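Segregation and condensation protein A (Bacillus subtilis, PDB 5H66) probably serves as the kleisin subunit of the bacterial condensin complex, linking the SMC ATPase to its partner ScpB in chromosome condensation and segregation. Local coordinates at residues C[48-51]-C[52-55]. Numbering follows the deposited sequence.
Sequences AVLE and LMKN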
loop_
_atom_site.group_PDB
_atom_site.type_symbol
_atom_site.label_atom_id
_atom_site.label_comp_id
_atom_site.label_asym_id
_atom_site.label_seq_id
_atom_site.Cartn_x
_atom_site.Cartn_y
_atom_site.Cartn_z
ATOM N N ALA C 48 -5.775 25.037 -2.028
ATOM C CA ALA C 48 -5.835 26.292 -1.285
ATOM C C ALA C 48 -6.930 26.245 -0.229
ATOM O O ALA C 48 -6.711 26.630 0.926
ATOM C CB ALA C 48 -6.061 27.460 -2.246
ATOM N N VAL C 49 -8.117 25.762 -0.608
ATOM C CA VAL C 49 -9.234 25.699 0.333
ATOM C C VAL C 49 -8.900 24.783 1.504
ATOM O O VAL C 49 -9.184 25.108 2.663
ATOM C CB VAL C 49 -10.518 25.255 -0.391
ATOM C CG1 VAL C 49 -11.654 25.104 0.600
ATOM C CG2 VAL C 49 -10.890 26.256 -1.469
ATOM N N LEU C 50 -8.290 23.625 1.227
ATOM C CA LEU C 50 -7.889 22.730 2.310
ATOM C C LEU C 50 -6.909 23.414 3.253
ATOM O O LEU C 50 -6.984 23.237 4.474
ATOM C CB LEU C 50 -7.270 21.451 1.745
ATOM C CG LEU C 50 -8.110 20.613 0.784
ATOM C CD1 LEU C 50 -7.233 19.562 0.108
ATOM C CD2 LEU C 50 -9.263 19.954 1.510
ATOM N N GLU C 51 -5.981 24.204 2.707
ATOM C CA GLU C 51 -5.022 24.894 3.563
ATOM C C GLU C 51 -5.699 25.995 4.371
ATOM O O GLU C 51 -5.362 26.209 5.542
ATOM C CB GLU C 51 -3.880 25.464 2.724
ATOM C CG GLU C 51 -2.631 25.802 3.528
ATOM C CD GLU C 51 -1.897 24.567 4.000
ATOM O OE1 GLU C 51 -1.853 23.576 3.237
ATOM O OE2 GLU C 51 -1.361 24.584 5.129
ATOM N N LEU C 52 -6.653 26.705 3.763
ATOM C CA LEU C 52 -7.389 27.730 4.498
ATOM C C LEU C 52 -8.215 27.111 5.618
ATOM O O LEU C 52 -8.315 27.679 6.712
ATOM C CB LEU C 52 -8.278 28.526 3.543
ATOM C CG LEU C 52 -7.525 29.493 2.622
ATOM C CD1 LEU C 52 -8.386 29.888 1.442
ATOM C CD2 LEU C 52 -7.068 30.720 3.394
ATOM N N MET C 53 -8.805 25.938 5.362
ATOM C CA MET C 53 -9.487 25.198 6.417
ATOM C C MET C 53 -8.538 24.874 7.566
ATOM O O MET C 53 -8.922 24.952 8.739
ATOM C CB MET C 53 -10.092 23.911 5.850
ATOM C CG MET C 53 -11.200 24.138 4.845
ATOM S SD MET C 53 -11.647 22.667 3.891
ATOM C CE MET C 53 -12.497 21.702 5.138
ATOM N N LYS C 54 -7.295 24.505 7.245
ATOM C CA LYS C 54 -6.335 24.146 8.284
ATOM C C LYS C 54 -5.913 25.357 9.109
ATOM O O LYS C 54 -5.581 25.217 10.291
ATOM C CB LYS C 54 -5.112 23.475 7.655
ATOM C CG LYS C 54 -4.106 22.942 8.659
ATOM C CD LYS C 54 -2.743 22.741 8.018
ATOM C CE LYS C 54 -1.674 22.490 9.072
ATOM N NZ LYS C 54 -0.349 22.196 8.463
ATOM N N ASN C 55 -5.911 26.544 8.510
ATOM C CA ASN C 55 -5.567 27.770 9.216
ATOM C C ASN C 55 -6.785 28.460 9.816
ATOM O O ASN C 55 -6.689 29.631 10.201
ATOM C CB ASN C 55 -4.827 28.727 8.280
ATOM C CG ASN C 55 -3.499 28.166 7.815
ATOM O OD1 ASN C 55 -2.909 27.306 8.475
ATOM N ND2 ASN C 55 -3.021 28.645 6.672
#
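A48 opens the last turns of helix 39-54, a worked example of i to i+4 bonding at a helix end, by accepting the backbone N-H of L52, its O 2.8 Å from L52 N. L52 adds its own side chain to the same carbonyl: with CG anti to the carbonyl carbon (chi1 -73°), CG lies 3.4 Å from A48 O. Both residues meet helix 11-23, where A48 rests on R13 and L52 on V18. The helix packs on both helix 11-23 and the antiparallel sheet, consistent with the winged-helix fold of kleisin C-terminal domains.

V49 repeats the i to i+4 bond, its O 2.8 Å from M53 N, and M53 CG lies alongside that oxygen, 3.1 Å from V49 O. A bend at chi3 (72°) turns CE off the line of the chain, while SD reaches V49 CG1 at 4.1 Å as the two side chains cross. I60 of strand 58-62 packs against both.

L50 receives K54 N less directly, at an N-H...O angle of 144°, and its O also takes a hydrogen bond from a polar side chain of another protein chain. CD2 of L50 also lies near M53 SD, which sits close to L50 CA as well; an alanine at M53 removes the thioether, which would probably open a gap beside V49, L50 and I60.

E51 closes the series: its O accepts N55 N at 3.0 Å, where the chain leaves helical geometry, and the N55 amide carbon CG stands 3.5 Å from E51 O. The E51 and K54 side chains run alongside each other in one direction, OE2 touching K54 CD but 4.2 Å from NZ, beyond a salt bridge. The chemistry thus varies around the helix: V49 and M53 meet strand 58-62, L52 touches that strand and helix 11-23, other protein chains pack on L50 and K54, and the opposite charges of E51 and K54 probably attract without locking.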